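Local coordinates for 39 kDa initiator binding protein (Trichomonas vaginalis, PDB 1Q87) that binds the initiator (Inr) element of core promoters, this chain being the C-terminal domain of the protein, at residues T53-F58 and E90-K95; L59-A64 and N76-I81; D40-R45 and E65-P70. One frame throughout, in Å; residues are numbered along the deposited sequence.

Contact 1 of 3, residues T53-F58 and E90-K95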
loop_
_atom_site.group_PDB
_atom_site.type_symbol
_atom_site.label_atom_id
_atom_site.label_comp_id
_atom_site.label_asym_id
_atom_site.label_seq_id
_atom_site.Cartn_x
_atom_site.Cartn_y
_atom_site.Cartn_z
ATOM N N THR A 53 -15.584 -9.422 -13.915
ATOM C CA THR A 53 -15.575 -8.106 -13.317
ATOM C C THR A 53 -16.862 -7.974 -12.546
ATOM O O THR A 53 -17.741 -8.812 -12.672
ATOM C CB THR A 53 -15.567 -7.003 -14.398
ATOM O OG1 THR A 53 -16.879 -6.915 -14.971
ATOM C CG2 THR A 53 -14.524 -7.302 -15.524
ATOM N N VAL A 54 -16.974 -6.915 -11.748
ATOM C CA VAL A 54 -18.192 -6.639 -10.972
ATOM C C VAL A 54 -18.354 -5.124 -10.887
ATOM O O VAL A 54 -17.385 -4.382 -11.081
ATOM C CB VAL A 54 -18.108 -7.228 -9.529
ATOM C CG1 VAL A 54 -17.951 -8.717 -9.602
ATOM C CG2 VAL A 54 -16.912 -6.626 -8.751
ATOM N N MET A 55 -19.566 -4.649 -10.630
ATOM C CA MET A 55 -19.771 -3.204 -10.538
ATOM C C MET A 55 -18.862 -2.682 -9.442
ATOM O O MET A 55 -18.612 -3.378 -8.447
ATOM C CB MET A 55 -21.230 -2.860 -10.200
ATOM C CG MET A 55 -22.238 -3.082 -11.336
ATOM S SD MET A 55 -21.778 -2.194 -12.839
ATOM C CE MET A 55 -20.810 -3.462 -13.651
ATOM N N ARG A 56 -18.398 -1.450 -9.615
ATOM C CA ARG A 56 -17.490 -0.828 -8.678
ATOM C C ARG A 56 -17.982 -0.859 -7.240
ATOM O O ARG A 56 -17.260 -1.279 -6.345
ATOM C CB ARG A 56 -17.216 0.617 -9.087
ATOM C CG ARG A 56 -16.058 1.221 -8.314
ATOM C CD ARG A 56 -15.891 2.650 -8.652
ATOM N NE ARG A 56 -14.616 3.152 -8.151
ATOM C CZ ARG A 56 -14.478 3.834 -7.025
ATOM N NH1 ARG A 56 -15.555 4.093 -6.294
ATOM N NH2 ARG A 56 -13.264 4.243 -6.640
ATOM N N ASP A 57 -19.211 -0.413 -7.035
ATOM C CA ASP A 57 -19.799 -0.363 -5.707
ATOM C C ASP A 57 -19.930 -1.708 -5.019
ATOM O O ASP A 57 -19.734 -1.806 -3.812
ATOM C CB ASP A 57 -21.156 0.322 -5.768
ATOM C CG ASP A 57 -21.031 1.830 -5.868
ATOM O OD1 ASP A 57 -22.062 2.485 -6.135
ATOM O OD2 ASP A 57 -19.902 2.359 -5.679
ATOM N N PHE A 58 -20.264 -2.740 -5.782
ATOM C CA PHE A 58 -20.403 -4.065 -5.225
ATOM C C PHE A 58 -19.081 -4.613 -4.647
ATOM O O PHE A 58 -19.082 -5.233 -3.574
ATOM C CB PHE A 58 -20.958 -4.986 -6.306
ATOM C CG PHE A 58 -21.057 -6.423 -5.895
ATOM C CD1 PHE A 58 -19.994 -7.299 -6.097
ATOM C CD2 PHE A 58 -22.214 -6.908 -5.331
ATOM C CE1 PHE A 58 -20.084 -8.646 -5.744
ATOM C CE2 PHE A 58 -22.306 -8.240 -4.977
ATOM C CZ PHE A 58 -21.237 -9.112 -5.188
ATOM N N GLU A 90 -14.370 5.124 -13.163
ATOM C CA GLU A 90 -14.603 3.766 -13.656
ATOM C C GLU A 90 -15.768 3.071 -12.917
ATOM O O GLU A 90 -15.911 3.165 -11.698
ATOM C CB GLU A 90 -13.326 2.948 -13.523
ATOM C CG GLU A 90 -13.532 1.476 -13.755
ATOM C CD GLU A 90 -12.219 0.729 -13.822
ATOM O OE1 GLU A 90 -11.442 0.788 -12.835
ATOM O OE2 GLU A 90 -11.968 0.088 -14.870
ATOM N N GLN A 91 -16.571 2.341 -13.671
ATOM C CA GLN A 91 -17.753 1.676 -13.157
ATOM C C GLN A 91 -17.599 0.239 -12.725
ATOM O O GLN A 91 -18.540 -0.337 -12.159
ATOM C CB GLN A 91 -18.853 1.713 -14.222
ATOM C CG GLN A 91 -19.202 3.101 -14.729
ATOM C CD GLN A 91 -20.493 3.104 -15.517
ATOM O OE1 GLN A 91 -21.552 2.733 -14.998
ATOM N NE2 GLN A 91 -20.417 3.517 -16.775
ATOM N N THR A 92 -16.461 -0.377 -13.022
ATOM C CA THR A 92 -16.295 -1.775 -12.633
ATOM C C THR A 92 -14.878 -2.087 -12.213
ATOM O O THR A 92 -13.966 -1.321 -12.500
ATOM C CB THR A 92 -16.733 -2.752 -13.770
ATOM O OG1 THR A 92 -15.678 -2.925 -14.731
ATOM C CG2 THR A 92 -17.972 -2.205 -14.462
ATOM N N LYS A 93 -14.709 -3.215 -11.525
ATOM C CA LYS A 93 -13.403 -3.635 -11.038
ATOM C C LYS A 93 -13.153 -5.076 -11.339
ATOM O O LYS A 93 -14.098 -5.831 -11.574
ATOM C CB LYS A 93 -13.296 -3.371 -9.510
ATOM C CG LYS A 93 -12.513 -2.076 -9.118
ATOM C CD LYS A 93 -12.899 -0.817 -9.884
ATOM C CE LYS A 93 -12.383 0.491 -9.268
ATOM N NZ LYS A 93 -10.998 0.965 -9.692
ATOM N N SER A 94 -11.881 -5.470 -11.339
ATOM C CA SER A 94 -11.556 -6.851 -11.622
ATOM C C SER A 94 -10.553 -7.391 -10.619
ATOM O O SER A 94 -10.120 -6.673 -9.711
ATOM C CB SER A 94 -11.016 -6.999 -13.056
ATOM O OG SER A 94 -9.634 -6.699 -13.143
ATOM N N LYS A 95 -10.178 -8.654 -10.792
ATOM C CA LYS A 95 -9.258 -9.278 -9.878
ATOM C C LYS A 95 -7.997 -8.414 -9.823
ATOM O O LYS A 95 -7.523 -8.094 -8.751
ATOM C CB LYS A 95 -8.906 -10.717 -10.323
ATOM C CG LYS A 95 -8.511 -11.628 -9.141
ATOM C CD LYS A 95 -7.772 -12.946 -9.496
ATOM C CE LYS A 95 -8.286 -13.617 -10.765
ATOM N NZ LYS A 95 -7.620 -13.016 -11.977
#

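Contact 2 of 3, residues L59-A64 and N76-I81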
loop_
_atom_site.group_PDB
_atom_site.type_symbol
_atom_site.label_atom_id
_atom_site.label_comp_id
_atom_site.label_asym_id
_atom_site.label_seq_id
_atom_site.Cartn_x
_atom_site.Cartn_y
_atom_site.Cartn_z
ATOM N N LEU A 59 -17.970 -4.371 -5.352
ATOM C CA LEU A 59 -16.665 -4.846 -4.921
ATOM C C LEU A 59 -16.215 -4.149 -3.655
ATOM O O LEU A 59 -15.767 -4.783 -2.701
ATOM C CB LEU A 59 -15.604 -4.609 -5.987
ATOM C CG LEU A 59 -14.244 -5.062 -5.469
ATOM C CD1 LEU A 59 -14.266 -6.559 -5.438
ATOM C CD2 LEU A 59 -13.094 -4.580 -6.316
ATOM N N ILE A 60 -16.328 -2.835 -3.671
ATOM C CA ILE A 60 -15.932 -2.025 -2.555
ATOM C C ILE A 60 -16.758 -2.386 -1.316
ATOM O O ILE A 60 -16.242 -2.470 -0.213
ATOM C CB ILE A 60 -16.102 -0.543 -2.937
ATOM C CG1 ILE A 60 -15.094 -0.202 -4.038
ATOM C CG2 ILE A 60 -15.938 0.374 -1.722
ATOM C CD1 ILE A 60 -15.009 1.278 -4.365
ATOM N N GLU A 61 -18.041 -2.638 -1.512
ATOM C CA GLU A 61 -18.938 -2.975 -0.412
ATOM C C GLU A 61 -18.538 -4.325 0.190
ATOM O O GLU A 61 -18.392 -4.430 1.396
ATOM C CB GLU A 61 -20.384 -2.993 -0.929
ATOM C CG GLU A 61 -21.418 -2.440 0.018
ATOM C CD GLU A 61 -22.437 -3.485 0.449
ATOM O OE1 GLU A 61 -23.396 -3.109 1.167
ATOM O OE2 GLU A 61 -22.279 -4.674 0.076
ATOM N N LYS A 62 -18.356 -5.353 -0.641
ATOM C CA LYS A 62 -17.942 -6.663 -0.120
ATOM C C LYS A 62 -16.572 -6.573 0.526
ATOM O O LYS A 62 -16.349 -7.129 1.609
ATOM C CB LYS A 62 -17.879 -7.731 -1.210
ATOM C CG LYS A 62 -19.233 -8.036 -1.878
ATOM C CD LYS A 62 -20.291 -8.274 -0.829
ATOM C CE LYS A 62 -21.675 -8.448 -1.423
ATOM N NZ LYS A 62 -22.688 -8.561 -0.333
ATOM N N ALA A 63 -15.664 -5.853 -0.122
ATOM C CA ALA A 63 -14.316 -5.714 0.406
ATOM C C ALA A 63 -14.376 -4.992 1.760
ATOM O O ALA A 63 -13.682 -5.396 2.702
ATOM C CB ALA A 63 -13.415 -4.960 -0.573
ATOM N N ALA A 64 -15.226 -3.972 1.874
ATOM C CA ALA A 64 -15.313 -3.259 3.136
ATOM C C ALA A 64 -15.691 -4.219 4.254
ATOM O O ALA A 64 -14.979 -4.335 5.270
ATOM C CB ALA A 64 -16.337 -2.092 3.057
ATOM N N ASN A 76 -17.192 3.910 6.777
ATOM C CA ASN A 76 -15.831 4.423 6.772
ATOM C C ASN A 76 -14.922 3.581 5.894
ATOM O O ASN A 76 -14.186 4.108 5.078
ATOM C CB ASN A 76 -15.245 4.467 8.177
ATOM C CG ASN A 76 -13.780 4.807 8.169
ATOM O OD1 ASN A 76 -12.924 3.945 8.378
ATOM N ND2 ASN A 76 -13.478 6.059 7.909
ATOM N N ALA A 77 -14.992 2.270 6.070
ATOM C CA ALA A 77 -14.158 1.373 5.312
ATOM C C ALA A 77 -14.431 1.570 3.814
ATOM O O ALA A 77 -13.504 1.498 3.002
ATOM C CB ALA A 77 -14.435 -0.062 5.723
ATOM N N ILE A 78 -15.697 1.830 3.467
ATOM C CA ILE A 78 -16.115 2.031 2.073
ATOM C C ILE A 78 -15.503 3.305 1.512
ATOM O O ILE A 78 -15.040 3.351 0.373
ATOM C CB ILE A 78 -17.652 2.123 1.967
ATOM C CG1 ILE A 78 -18.261 0.733 2.077
ATOM C CG2 ILE A 78 -18.067 2.747 0.640
ATOM C CD1 ILE A 78 -19.778 0.763 2.002
ATOM N N GLU A 79 -15.476 4.345 2.317
ATOM C CA GLU A 79 -14.913 5.576 1.824
ATOM C C GLU A 79 -13.413 5.425 1.610
ATOM O O GLU A 79 -12.883 5.886 0.612
ATOM C CB GLU A 79 -15.216 6.727 2.792
ATOM C CG GLU A 79 -16.689 6.786 3.189
ATOM C CD GLU A 79 -17.202 8.191 3.528
ATOM O OE1 GLU A 79 -16.387 9.152 3.565
ATOM O OE2 GLU A 79 -18.439 8.314 3.758
ATOM N N VAL A 80 -12.737 4.752 2.532
ATOM C CA VAL A 80 -11.306 4.602 2.429
ATOM C C VAL A 80 -10.941 3.805 1.178
ATOM O O VAL A 80 -10.108 4.222 0.375
ATOM C CB VAL A 80 -10.742 3.860 3.639
ATOM C CG1 VAL A 80 -9.238 3.548 3.422
ATOM C CG2 VAL A 80 -10.917 4.701 4.883
ATOM N N ILE A 81 -11.558 2.640 1.034
ATOM C CA ILE A 81 -11.283 1.785 -0.097
ATOM C C ILE A 81 -11.613 2.473 -1.436
ATOM O O ILE A 81 -10.828 2.428 -2.387
ATOM C CB ILE A 81 -12.060 0.463 0.051
ATOM C CG1 ILE A 81 -11.523 -0.285 1.283
ATOM C CG2 ILE A 81 -11.874 -0.420 -1.198
ATOM C CD1 ILE A 81 -12.315 -1.544 1.679
#

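Contact 3 of 3, residues D40-R45 and E65-P70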
loop_
_atom_site.group_PDB
_atom_site.type_symbol
_atom_site.label_atom_id
_atom_site.label_comp_id
_atom_site.label_asym_id
_atom_site.label_seq_id
_atom_site.Cartn_x
_atom_site.Cartn_y
_atom_site.Cartn_z
ATOM N N ASP A 40 -6.602 -14.671 -5.418
ATOM C CA ASP A 40 -7.639 -15.528 -6.003
ATOM C C ASP A 40 -8.676 -15.896 -4.949
ATOM O O ASP A 40 -9.862 -15.685 -5.125
ATOM C CB ASP A 40 -7.033 -16.818 -6.551
ATOM C CG ASP A 40 -6.191 -16.593 -7.804
ATOM O OD1 ASP A 40 -6.562 -15.725 -8.634
ATOM O OD2 ASP A 40 -5.172 -17.308 -7.959
ATOM N N GLU A 41 -8.230 -16.443 -3.836
ATOM C CA GLU A 41 -9.152 -16.794 -2.762
ATOM C C GLU A 41 -10.088 -15.640 -2.355
ATOM O O GLU A 41 -11.325 -15.788 -2.310
ATOM C CB GLU A 41 -8.373 -17.250 -1.520
ATOM C CG GLU A 41 -9.240 -17.405 -0.265
ATOM C CD GLU A 41 -8.415 -17.484 1.033
ATOM O OE1 GLU A 41 -7.354 -18.142 1.033
ATOM O OE2 GLU A 41 -8.842 -16.895 2.059
ATOM N N ILE A 42 -9.512 -14.481 -2.067
ATOM C CA ILE A 42 -10.322 -13.356 -1.614
ATOM C C ILE A 42 -11.270 -12.808 -2.675
ATOM O O ILE A 42 -12.391 -12.373 -2.365
ATOM C CB ILE A 42 -9.409 -12.254 -1.066
ATOM C CG1 ILE A 42 -8.634 -12.805 0.146
ATOM C CG2 ILE A 42 -10.196 -11.023 -0.745
ATOM C CD1 ILE A 42 -7.703 -11.793 0.778
ATOM N N TRP A 43 -10.828 -12.839 -3.930
ATOM C CA TRP A 43 -11.647 -12.344 -5.025
ATOM C C TRP A 43 -12.889 -13.241 -5.141
ATOM O O TRP A 43 -14.015 -12.756 -5.286
ATOM C CB TRP A 43 -10.848 -12.379 -6.333
ATOM C CG TRP A 43 -11.692 -12.081 -7.527
ATOM C CD1 TRP A 43 -12.170 -12.987 -8.431
ATOM C CD2 TRP A 43 -12.239 -10.809 -7.904
ATOM N NE1 TRP A 43 -12.989 -12.357 -9.349
ATOM C CE2 TRP A 43 -13.049 -11.020 -9.049
ATOM C CE3 TRP A 43 -12.119 -9.508 -7.393
ATOM C CZ2 TRP A 43 -13.738 -9.987 -9.691
ATOM C CZ3 TRP A 43 -12.802 -8.473 -8.027
ATOM C CH2 TRP A 43 -13.602 -8.720 -9.170
ATOM N N PHE A 44 -12.642 -14.551 -5.068
ATOM C CA PHE A 44 -13.663 -15.555 -5.165
ATOM C C PHE A 44 -14.644 -15.444 -4.014
ATOM O O PHE A 44 -15.831 -15.487 -4.244
ATOM C CB PHE A 44 -13.046 -16.955 -5.213
ATOM C CG PHE A 44 -14.064 -18.058 -5.414
ATOM C CD1 PHE A 44 -14.916 -18.042 -6.519
ATOM C CD2 PHE A 44 -14.170 -19.108 -4.503
ATOM C CE1 PHE A 44 -15.850 -19.050 -6.710
ATOM C CE2 PHE A 44 -15.095 -20.117 -4.684
ATOM C CZ PHE A 44 -15.942 -20.091 -5.794
ATOM N N ARG A 45 -14.153 -15.294 -2.785
ATOM C CA ARG A 45 -15.032 -15.135 -1.633
ATOM C C ARG A 45 -15.842 -13.843 -1.735
ATOM O O ARG A 45 -16.931 -13.747 -1.189
ATOM C CB ARG A 45 -14.217 -15.103 -0.342
ATOM C CG ARG A 45 -13.319 -16.317 -0.159
ATOM C CD ARG A 45 -12.164 -16.016 0.790
ATOM N NE ARG A 45 -12.666 -15.564 2.072
ATOM C CZ ARG A 45 -13.339 -16.342 2.904
ATOM N NH1 ARG A 45 -13.572 -17.609 2.579
ATOM N NH2 ARG A 45 -13.794 -15.853 4.048
ATOM N N GLU A 65 -16.790 -4.931 4.039
ATOM C CA GLU A 65 -17.276 -5.852 5.023
ATOM C C GLU A 65 -16.194 -6.800 5.446
ATOM O O GLU A 65 -16.073 -7.119 6.615
ATOM C CB GLU A 65 -18.439 -6.683 4.473
ATOM C CG GLU A 65 -19.801 -5.995 4.380
ATOM C CD GLU A 65 -20.733 -6.696 3.367
ATOM O OE1 GLU A 65 -20.571 -7.934 3.130
ATOM O OE2 GLU A 65 -21.621 -5.998 2.810
ATOM N N TYR A 66 -15.401 -7.255 4.497
ATOM C CA TYR A 66 -14.401 -8.254 4.799
ATOM C C TYR A 66 -13.065 -7.725 5.305
ATOM O O TYR A 66 -12.359 -8.448 6.001
ATOM C CB TYR A 66 -14.202 -9.114 3.557
ATOM C CG TYR A 66 -13.289 -10.307 3.692
ATOM C CD1 TYR A 66 -11.929 -10.210 3.424
ATOM C CD2 TYR A 66 -13.801 -11.556 3.993
ATOM C CE1 TYR A 66 -11.096 -11.339 3.440
ATOM C CE2 TYR A 66 -12.977 -12.692 4.023
ATOM C CZ TYR A 66 -11.627 -12.575 3.744
ATOM O OH TYR A 66 -10.815 -13.690 3.795
ATOM N N PHE A 67 -12.730 -6.479 4.971
ATOM C CA PHE A 67 -11.455 -5.900 5.378
ATOM C C PHE A 67 -11.510 -4.929 6.578
ATOM O O PHE A 67 -10.488 -4.669 7.184
ATOM C CB PHE A 67 -10.803 -5.149 4.207
ATOM C CG PHE A 67 -10.436 -6.009 3.029
ATOM C CD1 PHE A 67 -10.221 -7.360 3.158
ATOM C CD2 PHE A 67 -10.273 -5.424 1.773
ATOM C CE1 PHE A 67 -9.857 -8.107 2.075
ATOM C CE2 PHE A 67 -9.914 -6.152 0.695
ATOM C CZ PHE A 67 -9.700 -7.498 0.833
ATOM N N LYS A 68 -12.668 -4.360 6.892
ATOM C CA LYS A 68 -12.719 -3.421 8.029
ATOM C C LYS A 68 -12.395 -4.061 9.382
ATOM O O LYS A 68 -12.241 -5.292 9.520
ATOM C CB LYS A 68 -14.093 -2.765 8.143
ATOM C CG LYS A 68 -15.249 -3.734 8.492
ATOM C CD LYS A 68 -16.567 -2.949 8.401
ATOM C CE LYS A 68 -17.586 -3.368 9.456
ATOM N NZ LYS A 68 -17.046 -3.302 10.861
ATOM N N GLN A 69 -12.263 -3.215 10.380
ATOM C CA GLN A 69 -12.002 -3.715 11.729
ATOM C C GLN A 69 -13.362 -3.978 12.354
ATOM O O GLN A 69 -14.364 -3.385 11.936
ATOM C CB GLN A 69 -11.286 -2.665 12.553
ATOM C CG GLN A 69 -10.029 -2.188 11.934
ATOM C CD GLN A 69 -8.848 -2.924 12.460
ATOM O OE1 GLN A 69 -8.674 -4.123 12.198
ATOM N NE2 GLN A 69 -8.014 -2.216 13.227
ATOM N N PRO A 70 -13.412 -4.828 13.392
ATOM C CA PRO A 70 -14.691 -5.131 14.049
ATOM C C PRO A 70 -15.391 -3.850 14.535
ATOM O O PRO A 70 -16.622 -3.737 14.472
ATOM C CB PRO A 70 -14.280 -6.058 15.207
ATOM C CG PRO A 70 -13.008 -6.650 14.743
ATOM C CD PRO A 70 -12.299 -5.457 14.121
#

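Contact 1 of 3, residues T53-F58 and E90-K95
Val54 and Lys93 form the hydrogen-bonded pair of a two-stranded antiparallel ribbon, in which strands 53-55 and 92-94 approach to 4.6 Å with their directions 148° apart. Val54 N donates to Lys93 O at 3.1 Å and Lys93 N returns a bond to Val54 O at 3.0 Å. The first strand runs straight into helix 56-67. Met55 takes the N-cap position there, and the first-turn amide Arg56 N is bound by Gln91 O at 2.8 Å.

Val54 and Lys93 put their side chains on the same face, where both rest on Leu59, and Val54 also reaches Trp43 and Thr47 of helix 29-47. Next along the ribbon, Met55 and Thr92 diverge at their CB atoms, yet the methionine bends at chi2 and chi3 and turns back toward Thr92; its CE is modelled doubtfully close to Thr92 CG2. Arg56 runs out extended beside Lys93, both pointing the same way, and its CD lies against the carbonyl oxygen of Glu90. The two cationic ends are close, with Arg56 NE 4.5 Å from Lys93 NZ, and are probably tolerated because each has acceptors of its own: Arg56 NH2 is bonded to Ser82 O and Met85 O, and Lys93 NZ also uses Met85 O. Lys93 NZ makes a salt bridge of 3.2 Å to Glu90 OE1 as well, meeting that oxygen on its anti side, 16° out of the carboxylate plane.

Contact 2 of 3, residues L59-A64 and N76-I81
Ala64 and Ala77 bring helices 56-67 and 74-84 together, their CA atoms 5.2 Å apart. The two segments run at 125° to each other, with axes 8.7 Å apart at the closest, and small residues permit this approach. Packing is tight around the Ala64 methyl: its CB touches Ile78 CG1 at 3.6 Å and Ala77 CB at 3.9 Å. Ile81 reaches in beside it, its CD1 lying 3.7 Å from Ala64 CA and extending to the methyl of Ala63. One turn earlier, Ile60 turns CG2 away from its own backbone N (chi1 -67° for CG1), and this branch rests on the backbone oxygen Ile78 O, meets Ile78 CG2 obliquely at 4.0 Å and lies 4.2 Å from Ile81 CG2.

The looser margin is at Glu61, whose CB points away from the other helix. Only the aliphatic part of its bent chain comes alongside Ile78, CG to CD1, while its carboxylate makes a salt bridge through OE1 to Lys74. Ile81 also packs on Met112 of helix 111-123. With almost entirely aliphatic groups meeting across it, the interface depends on shape and burial, and the charged end of Glu61 stays at its border, held by Lys74.

Contact 3 of 3, residues D40-R45 and E65-P70
The C-terminal end of helix 56-67 docks through two aromatic residues, Tyr66 and Phe67, against one flank of helix 29-47 in the helical part of this domain. Tyr66 reaches toward Arg45 and Ile42 with CG anti to its backbone N (chi1 -174°), which carries the ring out from the helix and across the arginine at about a right angle. The phenol oxygen Tyr66 OH accepts a weak bond from Arg45 NE, 3.1 Å long but bent to 130° at the hydrogen. The guanidinium plane is turned 57° from the ring plane, and Arg45 NH2 lies at the ring edge, 3.3 Å from Tyr66 CE2. It is therefore an edge contact, and the guanidinium does not lie over the ring face. A bend at chi3 brings the arginine end round to this position.

Glu41, one turn before Arg45, sends its extended chain toward the same hydroxyl, but its OE2 stops 4.1 Å from Tyr66 OH. Its carboxylate stands almost perpendicular to the tyrosine ring, and its OE1 has a long, weak ion pair with Lys38.

Away from the hydroxyl the contact turns apolar. The CG2 branch of Ile42 touches both aromatics, 3.9 Å from Phe67 CZ and 4.3 Å from Tyr66 CE1, approaching both rings obliquely. Phe67 CD1 in turn lies at the edge of the Tyr66 ring.

Around this, Ile42 also packs on Leu98 and Phe67 on Phe101, both of helix 95-105; Phe67 further touches Ile111 of helix 111-123, and the Tyr66 ring meets that of Tyr108, between those two helices.

In the fold
From the N terminus, helix 29-47 supplies the first segment of contact 3, and the chain then passes through strand 53-55 into helix 56-67, which all three contacts share. Its beginning belongs to contact 1, its middle to contact 2 and its end to contact 3. Contact 3 closes the loop from 40-45 to 65-70, contact 2 the short one from 59-64 to 76-81, and contact 1 the longer one from 53-58 to 90-95. Contact 2 is nested inside contact 1, whereas contact 3 crosses both. Leu59 and Trp43 pack together where the three meet, joining the two-stranded ribbon to helices 29-47 and 56-67, and contact 2 adds helix 74-84.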